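Phosphoenolpyruvate-protein phosphotransferase (Acinetobacter sp., PDB 3CI6) probably transfers the phosphoryl group of phosphoenolpyruvate to a histidine of a protein in the sugar phosphotransferase system, this chain being its GAF domain. Local coordinates at residues Arg53-Leu58 against Leu75-Gly80; Tyr48-Arg53 against Arg126-Val131. All blocks are in the same frame, centred on the assembly; numbering follows the deposited sequence.

Interaction 1: residues Arg53-Leu58 against Leu75-Gly80; sequences RNQRYL and LQLSEG. With P4G (1-ethoxy-2-(2-ethoxyethoxy)ethane), chain F.
Y57 and L75 form an antiparallel hydrogen-bonded pair where strand 56-63 meets the short strand 74-76 at one end of the GAF sheet; beyond the pair, toward the turn at Q76-E79, a leucine over the tyrosine ring and bridging waters extend the contact. Y57 N donates to L75 O at 2.8 Å and L75 N returns a bond to Y57 O at 2.9 Å, both in the plane of the accepting carbonyl. On the sheet face that carries both side chains, Y57 CB lies 4.4 Å from L75 CB. L77 crosses the tyrosine at about a right angle: its CD2 sits over one face of the Y57 ring, displaced toward the rim, in a CH-pi contact 3.9 Å from the centroid. The other methyl, CD1 of L77, reaches Q55 OE1 at 3.4 Å, while Q55 NE2 is bonded to the backbone of E52. Y57 OH donates to a water lying in the ring plane, and this water in turn donates to L77 O. At the solvent side a second water donates to both Q55 O and Q76 OE1 and accepts from L77 N. The departing chain makes a type I turn, Q76 to E79, closed by E79 N to Q76 O; the anti lone pair of E79 OE1 takes the N-H of Q76 N at 2.8 Å. Q55 and R56 both face D51, the G1 beta bulge at the start of strand 56-63, and the pairing as a whole is the edge of a beta meander in a GAF domain.

Interaction 2: residues Tyr48-Arg53 against Arg126-Val131; sequences YLLDER and RKVMGV. With P4G (1-ethoxy-2-(2-ethoxyethoxy)ethane), chain F.
The Y48 ring meets V131 at its edge, where V131 O lies in the ring plane 3.9 Å from Y48 CD1; the Y48 side chain also touches L59, L65 and P107. The same carbonyl accepts Y48 N in a nearly straight bond (175°), and V131 N answers to Y48 O at 2.8 Å, making an antiparallel hydrogen-bonded pair. L49 and G130 follow as a non-hydrogen-bonded pair with L49 CA only 4.0 Å from G130 CA, an approach that G130, without a side chain on the L49 face, permits beside Y48 O and L49 CD2. L50 N then reaches M129 O (residue 129 is selenomethionine) from 42° above the carbonyl plane, and a water donates to both M129 O and L50 O. In the modelled conformer of E52 a salt bridge forms at the exposed end: E52, extended beyond CG, and K127, straight as far as CE, come from opposite directions, and a bend at chi4 (50°) brings K127 NZ to E52 OE2 at 2.6 Å, on the syn side but tilted out of the carboxylate plane. M129 and G130 both face V122, a classic beta bulge in strand 127-136, which here pairs with strand 44-51 in the central antiparallel sheet of the GAF fold.

Interactions 1 and 2, with centres 9 Å apart, are joined by the hairpin of strands 44-51 and 56-63, so that four adjoining strands of one sheet are linked in succession. L58 N lies 2.9 Å from L49 O, probably hydrogen-bonded, and R56 NE makes a salt bridge with D51 OD2 at 3.3 Å. Side chains also meet between the two contacts: L77 CD2 packs on L50 CG at 3.6 Å in the modelled conformer of L50, and Y57 OH touches V128 CG1 at 3.7 Å. Both contacts border the bound P4G: L58 CD2 approaches its C3 at 3.6 Å from 53-58, while L49 CD1 meets C5 at 3.9 Å from 48-53. A164 and H165 of helix 144-167 also line this pocket.

Interaction 1: residues Arg53-Leu58 against Leu75-Gly80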
ATOM      1  N   ARG B  53       7.755  14.620  16.917  1.00 11.82           N
ATOM      2  CA  ARG B  53       8.542  15.651  17.575  1.00 11.68           C
ATOM      3  C   ARG B  53       7.685  16.689  18.304  1.00 11.05           C
ATOM      4  O   ARG B  53       7.961  17.074  19.443  1.00  9.43           O
ATOM      5  CB  ARG B  53       9.319  16.355  16.487  1.00 12.90           C
ATOM      6  CG  ARG B  53      10.646  16.524  16.762  1.00 13.73           C
ATOM      7  CD  ARG B  53      11.369  17.121  15.552  1.00 13.82           C
ATOM      8  NE  ARG B  53      12.100  18.276  16.015  1.00 11.81           N
ATOM      9  CZ  ARG B  53      13.245  18.717  15.520  1.00 11.40           C
ATOM     10  NH1 ARG B  53      13.830  18.110  14.498  1.00  9.55           N
ATOM     11  NH2 ARG B  53      13.792  19.784  16.053  1.00 10.60           N
ATOM     12  N   ASN B  54       6.611  17.111  17.639  1.00 10.10           N
ATOM     13  CA  ASN B  54       5.685  18.097  18.189  1.00 11.72           C
ATOM     14  C   ASN B  54       4.411  17.506  18.793  1.00 12.20           C
ATOM     15  O   ASN B  54       3.529  18.236  19.217  1.00 12.06           O
ATOM     16  CB  ASN B  54       5.346  19.119  17.093  1.00 11.26           C
ATOM     17  CG  ASN B  54       6.567  19.970  16.719  1.00 12.86           C
ATOM     18  OD1 ASN B  54       7.039  20.727  17.548  1.00 14.72           O
ATOM     19  ND2 ASN B  54       7.086  19.815  15.503  1.00 16.39           N
ATOM     20  N   GLN B  55       4.326  16.179  18.824  1.00 12.10           N
ATOM     21  CA  GLN B  55       3.200  15.462  19.419  1.00 12.51           C
ATOM     22  C   GLN B  55       1.846  15.979  18.940  1.00 11.53           C
ATOM     23  O   GLN B  55       1.002  16.451  19.726  1.00 12.48           O
ATOM     24  CB  GLN B  55       3.302  15.497  20.944  1.00 13.89           C
ATOM     25  CG  GLN B  55       4.439  14.586  21.438  1.00 17.25           C
ATOM     26  CD  GLN B  55       4.206  13.111  21.125  1.00 21.25           C
ATOM     27  OE1 GLN B  55       3.258  12.506  21.632  1.00 25.12           O
ATOM     28  NE2 GLN B  55       5.047  12.533  20.270  1.00 24.46           N
ATOM     29  N   ARG B  56       1.676  15.966  17.628  1.00  9.33           N
ATOM     30  CA  ARG B  56       0.491  16.500  17.030  1.00  8.53           C
ATOM     31  C   ARG B  56       0.333  15.862  15.657  1.00  6.81           C
ATOM     32  O   ARG B  56       1.282  15.319  15.103  1.00  6.92           O
ATOM     33  CB  ARG B  56       0.621  18.018  16.845  1.00  8.36           C
ATOM     34  CG  ARG B  56       1.728  18.392  15.879  1.00 12.39           C
ATOM     35  CD  ARG B  56       1.925  19.877  15.628  1.00 16.15           C
ATOM     36  NE  ARG B  56       2.977  20.079  14.624  1.00 19.86           N
ATOM     37  CZ  ARG B  56       3.301  21.270  14.120  1.00 24.56           C
ATOM     38  NH1 ARG B  56       4.296  21.386  13.235  1.00 25.82           N
ATOM     39  NH2 ARG B  56       2.625  22.348  14.500  1.00 27.04           N
ATOM     40  N   TYR B  57      -0.852  15.989  15.090  1.00  6.53           N
ATOM     41  CA  TYR B  57      -1.074  15.678  13.666  1.00  6.50           C
ATOM     42  C   TYR B  57      -0.944  16.963  12.877  1.00  6.80           C
ATOM     43  O   TYR B  57      -1.553  17.981  13.269  1.00  9.48           O
ATOM     44  CB  TYR B  57      -2.454  15.075  13.442  1.00  7.16           C
ATOM     45  CG  TYR B  57      -2.658  13.694  14.046  1.00  7.28           C
ATOM     46  CD1 TYR B  57      -2.143  12.574  13.443  1.00  9.76           C
ATOM     47  CD2 TYR B  57      -3.424  13.520  15.188  1.00  8.36           C
ATOM     48  CE1 TYR B  57      -2.323  11.317  13.981  1.00 11.74           C
ATOM     49  CE2 TYR B  57      -3.619  12.260  15.713  1.00  8.93           C
ATOM     50  CZ  TYR B  57      -3.085  11.167  15.093  1.00  9.79           C
ATOM     51  OH  TYR B  57      -3.263   9.905  15.611  1.00 11.88           O
ATOM     52  N   LEU B  58      -0.208  16.953  11.789  1.00  5.21           N
ATOM     53  CA  LEU B  58      -0.043  18.135  10.953  1.00  5.48           C
ATOM     54  C   LEU B  58      -0.659  17.902   9.590  1.00  5.58           C
ATOM     55  O   LEU B  58      -0.420  16.875   8.968  1.00  5.24           O
ATOM     56  CB  LEU B  58       1.443  18.478  10.783  1.00  5.18           C
ATOM     57  CG  LEU B  58       1.814  19.750  10.026  1.00  4.80           C
ATOM     58  CD1 LEU B  58       1.291  21.010  10.762  1.00  6.92           C
ATOM     59  CD2 LEU B  58       3.325  19.781   9.810  1.00  7.07           C
ATOM     60  N   LEU B  75      -3.465  19.330  14.919  1.00 10.89           N
ATOM     61  CA  LEU B  75      -4.403  18.785  15.879  1.00 10.47           C
ATOM     62  C   LEU B  75      -3.661  18.036  16.960  1.00 10.47           C
ATOM     63  O   LEU B  75      -2.693  17.334  16.674  1.00  9.42           O
ATOM     64  CB  LEU B  75      -5.364  17.802  15.195  1.00 11.28           C
ATOM     65  CG  LEU B  75      -6.231  18.374  14.071  1.00 14.56           C
ATOM     66  CD1 LEU B  75      -6.843  17.356  13.135  1.00 18.27           C
ATOM     67  CD2 LEU B  75      -7.323  19.225  14.728  1.00 18.46           C
ATOM     68  N   GLN B  76      -4.114  18.133  18.208  1.00 10.71           N
ATOM     69  CA  GLN B  76      -3.491  17.305  19.221  1.00 12.42           C
ATOM     70  C   GLN B  76      -3.883  15.840  19.023  1.00 12.32           C
ATOM     71  O   GLN B  76      -4.839  15.518  18.329  1.00 10.85           O
ATOM     72  CB  GLN B  76      -3.875  17.749  20.618  1.00 13.65           C
ATOM     73  CG  GLN B  76      -3.440  19.178  20.928  1.00 16.95           C
ATOM     74  CD  GLN B  76      -1.926  19.351  20.885  1.00 21.07           C
ATOM     75  OE1 GLN B  76      -1.194  18.789  21.710  1.00 26.80           O
ATOM     76  NE2 GLN B  76      -1.452  20.143  19.925  1.00 24.02           N
ATOM     77  N   LEU B  77      -3.118  14.948  19.628  1.00 12.84           N
ATOM     78  CA  LEU B  77      -3.244  13.525  19.361  1.00 14.05           C
ATOM     79  C   LEU B  77      -4.595  12.938  19.786  1.00 14.51           C
ATOM     80  O   LEU B  77      -5.062  11.998  19.182  1.00 14.84           O
ATOM     81  CB  LEU B  77      -2.083  12.766  19.997  1.00 14.94           C
ATOM     82  CG  LEU B  77      -0.734  13.052  19.338  1.00 16.76           C
ATOM     83  CD1 LEU B  77       0.298  12.176  19.994  1.00 19.93           C
ATOM     84  CD2 LEU B  77      -0.728  12.814  17.827  1.00 16.77           C
ATOM     85  N   SER B  78      -5.228  13.527  20.782  1.00 14.96           N
ATOM     86  CA  SER B  78      -6.540  13.052  21.228  1.00 15.94           C
ATOM     87  C   SER B  78      -7.675  13.937  20.751  1.00 15.90           C
ATOM     88  O   SER B  78      -8.792  13.846  21.266  1.00 16.18           O
ATOM     89  CB  SER B  78      -6.554  12.986  22.756  1.00 16.35           C
ATOM     90  OG  SER B  78      -6.317  14.267  23.325  1.00 20.37           O
ATOM     91  N   GLU B  79      -7.415  14.789  19.758  1.00 14.56           N
ATOM     92  CA  GLU B  79      -8.332  15.874  19.437  1.00 14.66           C
ATOM     93  C   GLU B  79      -9.313  15.507  18.351  1.00 14.65           C
ATOM     94  O   GLU B  79      -8.916  15.264  17.201  1.00 14.01           O
ATOM     95  CB  GLU B  79      -7.552  17.132  19.028  1.00 14.64           C
ATOM     96  CG  GLU B  79      -8.430  18.322  18.756  1.00 14.93           C
ATOM     97  CD  GLU B  79      -7.664  19.625  18.567  1.00 16.94           C
ATOM     98  OE1 GLU B  79      -6.421  19.634  18.626  1.00 14.35           O
ATOM     99  OE2 GLU B  79      -8.332  20.683  18.424  1.00 19.22           O
ATOM    100  N   GLY B  80     -10.601  15.515  18.715  1.00 14.68           N
ATOM    101  CA  GLY B  80     -11.653  15.446  17.731  1.00 13.55           C
ATOM    102  C   GLY B  80     -11.733  14.125  16.974  1.00 12.41           C
ATOM    103  O   GLY B  80     -11.216  13.098  17.419  1.00 11.58           O
TER
HETATM  104  C8  P4G F 169      10.103  13.595   8.342  1.00 26.71           C
HETATM  105  C7  P4G F 169       9.172  12.891   7.372  1.00 29.17           C
HETATM  106  O4  P4G F 169       7.997  12.502   8.060  1.00 31.73           O
HETATM  107  C6  P4G F 169       7.320  13.659   8.473  1.00 27.89           C
HETATM  108  C5  P4G F 169       5.970  13.527   9.119  1.00 30.10           C
HETATM  109  O3  P4G F 169       5.454  14.732   9.766  1.00 32.78           O
HETATM  110  C4  P4G F 169       6.209  15.884   9.540  1.00 29.84           C
HETATM  111  C3  P4G F 169       5.525  16.971  10.268  1.00 33.03           C
HETATM  112  O2  P4G F 169       6.463  18.025  10.413  1.00 36.94           O
HETATM  113  C2  P4G F 169       6.745  18.625   9.165  1.00 36.36           C
HETATM  114  C1  P4G F 169       8.157  19.182   9.314  1.00 37.92           C
HETATM  115  O   HOH W   1       1.416  19.209  21.002  1.00 49.14           O
HETATM  116  O   HOH W   2      -0.855  16.000  21.383  1.00 27.15           O
HETATM  117  O   HOH W   3      -4.715   9.875  17.968  1.00 23.41           O

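Interaction 2: residues Tyr48-Arg53 against Arg126-Val131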
ATOM      1  N   TYR B  48      -3.327  14.078   7.262  1.00  5.62           N
ATOM      2  CA  TYR B  48      -2.667  14.593   8.452  1.00  5.47           C
ATOM      3  C   TYR B  48      -1.646  13.563   8.870  1.00  6.63           C
ATOM      4  O   TYR B  48      -1.973  12.376   9.094  1.00  7.57           O
ATOM      5  CB  TYR B  48      -3.717  14.804   9.591  1.00  7.35           C
ATOM      6  CG  TYR B  48      -4.745  15.835   9.300  1.00  8.37           C
ATOM      7  CD1 TYR B  48      -5.870  15.480   8.589  1.00  9.53           C
ATOM      8  CD2 TYR B  48      -4.623  17.166   9.717  1.00 11.38           C
ATOM      9  CE1 TYR B  48      -6.851  16.396   8.270  1.00 11.24           C
ATOM     10  CE2 TYR B  48      -5.608  18.072   9.384  1.00 11.52           C
ATOM     11  CZ  TYR B  48      -6.707  17.668   8.665  1.00 12.09           C
ATOM     12  OH  TYR B  48      -7.741  18.554   8.285  1.00 15.42           O
ATOM     13  N   LEU B  49      -0.403  13.970   9.058  1.00  5.30           N
ATOM     14  CA  LEU B  49       0.626  13.033   9.489  1.00  5.67           C
ATOM     15  C   LEU B  49       0.976  13.252  10.942  1.00  6.57           C
ATOM     16  O   LEU B  49       1.008  14.397  11.436  1.00  6.23           O
ATOM     17  CB  LEU B  49       1.906  13.154   8.650  1.00  6.75           C
ATOM     18  CG  LEU B  49       1.757  12.741   7.187  1.00  9.35           C
ATOM     19  CD1 LEU B  49       3.170  12.685   6.595  1.00 11.71           C
ATOM     20  CD2 LEU B  49       0.996  11.414   7.065  1.00 11.89           C
ATOM     21  N   LEU B  50       1.189  12.178  11.673  0.60  7.42           N
ATOM     22  CA  LEU B  50       1.596  12.292  13.061  0.60  8.72           C
ATOM     23  C   LEU B  50       3.052  12.781  13.118  0.60  8.05           C
ATOM     24  O   LEU B  50       3.948  12.102  12.628  0.60  8.96           O
ATOM     25  CB  LEU B  50       1.381  10.938  13.767  0.60  8.49           C
ATOM     26  CG  LEU B  50       1.130  10.976  15.280  0.60  8.91           C
ATOM     27  CD1 LEU B  50       0.754   9.592  15.831  0.60 13.27           C
ATOM     28  CD2 LEU B  50       2.368  11.562  15.957  0.60 10.31           C
ATOM     29  N   ASP B  51       3.275  13.941  13.765  1.00  8.82           N
ATOM     30  CA  ASP B  51       4.527  14.635  13.936  1.00 10.19           C
ATOM     31  C   ASP B  51       4.939  14.281  15.354  1.00 12.59           C
ATOM     32  O   ASP B  51       4.470  14.878  16.325  1.00 12.82           O
ATOM     33  CB  ASP B  51       4.295  16.130  13.754  1.00 10.60           C
ATOM     34  CG  ASP B  51       5.531  16.941  14.021  1.00 12.30           C
ATOM     35  OD1 ASP B  51       6.563  16.327  14.411  1.00 14.02           O
ATOM     36  OD2 ASP B  51       5.461  18.150  13.770  1.00 14.37           O
ATOM     37  N   GLU B  52       5.806  13.301  15.510  0.60 13.70           N
ATOM     38  CA  GLU B  52       6.087  12.830  16.853  0.60 14.29           C
ATOM     39  C   GLU B  52       6.978  13.814  17.621  0.60 13.02           C
ATOM     40  O   GLU B  52       6.941  13.836  18.839  0.60 14.13           O
ATOM     41  CB  GLU B  52       6.710  11.443  16.813  0.60 15.24           C
ATOM     42  CG  GLU B  52       6.298  10.569  17.968  0.60 16.86           C
ATOM     43  CD  GLU B  52       6.387   9.092  17.635  0.60 17.40           C
ATOM     44  OE1 GLU B  52       7.204   8.725  16.753  0.60 20.90           O
ATOM     45  OE2 GLU B  52       5.634   8.318  18.256  0.60 21.63           O
ATOM     46  N   ARG B  53       7.755  14.620  16.917  1.00 11.82           N
ATOM     47  CA  ARG B  53       8.542  15.651  17.575  1.00 11.68           C
ATOM     48  C   ARG B  53       7.685  16.689  18.304  1.00 11.05           C
ATOM     49  O   ARG B  53       7.961  17.074  19.443  1.00  9.43           O
ATOM     50  CB  ARG B  53       9.319  16.355  16.487  1.00 12.90           C
ATOM     51  CG  ARG B  53      10.646  16.524  16.762  1.00 13.73           C
ATOM     52  CD  ARG B  53      11.369  17.121  15.552  1.00 13.82           C
ATOM     53  NE  ARG B  53      12.100  18.276  16.015  1.00 11.81           N
ATOM     54  CZ  ARG B  53      13.245  18.717  15.520  1.00 11.40           C
ATOM     55  NH1 ARG B  53      13.830  18.110  14.498  1.00  9.55           N
ATOM     56  NH2 ARG B  53      13.792  19.784  16.053  1.00 10.60           N
ATOM     57  N   ARG B 126       1.993  -1.625  13.213  1.00  4.54           N
ATOM     58  CA  ARG B 126       1.151  -1.367  14.379  1.00  5.72           C
ATOM     59  C   ARG B 126       1.184   0.063  14.914  1.00  5.39           C
ATOM     60  O   ARG B 126       0.537   0.329  15.927  1.00  7.43           O
ATOM     61  CB  ARG B 126       1.435  -2.345  15.519  1.00  5.22           C
ATOM     62  CG  ARG B 126       1.277  -3.825  15.104  1.00  5.75           C
ATOM     63  CD  ARG B 126       1.556  -4.750  16.233  1.00  5.36           C
ATOM     64  NE  ARG B 126       1.207  -6.134  15.869  1.00  2.78           N
ATOM     65  CZ  ARG B 126       1.228  -7.135  16.728  1.00  2.37           C
ATOM     66  NH1 ARG B 126       1.623  -6.947  17.965  1.00  2.93           N
ATOM     67  NH2 ARG B 126       0.851  -8.325  16.335  1.00  3.02           N
ATOM     68  N   LYS B 127       1.906   0.974  14.264  1.00  6.09           N
ATOM     69  CA  LYS B 127       1.997   2.364  14.709  1.00  6.69           C
ATOM     70  C   LYS B 127       1.187   3.286  13.792  1.00  6.60           C
ATOM     71  O   LYS B 127       1.192   3.132  12.581  1.00  6.39           O
ATOM     72  CB  LYS B 127       3.458   2.818  14.693  1.00  6.62           C
ATOM     73  CG  LYS B 127       3.746   4.220  15.181  1.00 10.20           C
ATOM     74  CD  LYS B 127       5.262   4.452  15.204  1.00 11.93           C
ATOM     75  CE  LYS B 127       5.606   5.860  15.613  1.00 16.14           C
ATOM     76  NZ  LYS B 127       4.903   6.251  16.846  1.00 20.26           N
ATOM     77  N   VAL B 128       0.484   4.252  14.377  1.00  7.43           N
ATOM     78  CA  VAL B 128      -0.258   5.231  13.589  1.00  6.90           C
ATOM     79  C   VAL B 128       0.686   6.276  13.017  1.00  6.75           C
ATOM     80  O   VAL B 128       1.435   6.910  13.763  1.00  9.28           O
ATOM     81  CB  VAL B 128      -1.317   5.944  14.440  1.00  8.42           C
ATOM     82  CG1 VAL B 128      -1.899   7.086  13.655  1.00  9.90           C
ATOM     83  CG2 VAL B 128      -2.398   4.956  14.799  1.00 13.63           C
HETATM   84  N   MSE B 129       0.729   6.341  11.699  1.00  5.17           N
HETATM   85  CA  MSE B 129       1.545   7.280  10.980  1.00  5.81           C
HETATM   86  C   MSE B 129       0.768   8.550  10.635  1.00  4.74           C
HETATM   87  O   MSE B 129       1.357   9.581  10.353  1.00  3.76           O
HETATM   88  CB  MSE B 129       2.052   6.685   9.657  1.00  7.35           C
HETATM   89  CG  MSE B 129       2.914   5.420   9.698  1.00  7.91           C
HETATM   90 SE   MSE B 129       4.671   5.816  10.302  1.00 20.65          SE
HETATM   91  CE  MSE B 129       4.161   5.268  11.840  1.00  2.10           C
ATOM     92  N   GLY B 130      -0.564   8.471  10.627  1.00  4.88           N
ATOM     93  CA  GLY B 130      -1.383   9.614  10.155  1.00  4.77           C
ATOM     94  C   GLY B 130      -2.818   9.191   9.976  1.00  4.45           C
ATOM     95  O   GLY B 130      -3.175   8.068  10.306  1.00  5.16           O
ATOM     96  N   VAL B 131      -3.616  10.122   9.486  1.00  4.25           N
ATOM     97  CA  VAL B 131      -5.033   9.921   9.244  1.00  4.46           C
ATOM     98  C   VAL B 131      -5.385  10.596   7.935  1.00  5.31           C
ATOM     99  O   VAL B 131      -5.077  11.740   7.710  1.00  5.28           O
ATOM    100  CB  VAL B 131      -5.891  10.503  10.386  1.00  4.69           C
ATOM    101  CG1 VAL B 131      -7.378  10.353  10.016  1.00  5.89           C
ATOM    102  CG2 VAL B 131      -5.544   9.841  11.730  1.00  5.65           C
TER
HETATM  103  C8  P4G F 169      10.103  13.595   8.342  1.00 26.71           C
HETATM  104  C7  P4G F 169       9.172  12.891   7.372  1.00 29.17           C
HETATM  105  O4  P4G F 169       7.997  12.502   8.060  1.00 31.73           O
HETATM  106  C6  P4G F 169       7.320  13.659   8.473  1.00 27.89           C
HETATM  107  C5  P4G F 169       5.970  13.527   9.119  1.00 30.10           C
HETATM  108  O3  P4G F 169       5.454  14.732   9.766  1.00 32.78           O
HETATM  109  C4  P4G F 169       6.209  15.884   9.540  1.00 29.84           C
HETATM  110  C3  P4G F 169       5.525  16.971  10.268  1.00 33.03           C
HETATM  111  O2  P4G F 169       6.463  18.025  10.413  1.00 36.94           O
HETATM  112  C2  P4G F 169       6.745  18.625   9.165  1.00 36.36           C
HETATM  113  C1  P4G F 169       8.157  19.182   9.314  1.00 37.92           C
HETATM  114  O   HOH W   4       4.049  10.509  10.384  1.00 15.67           O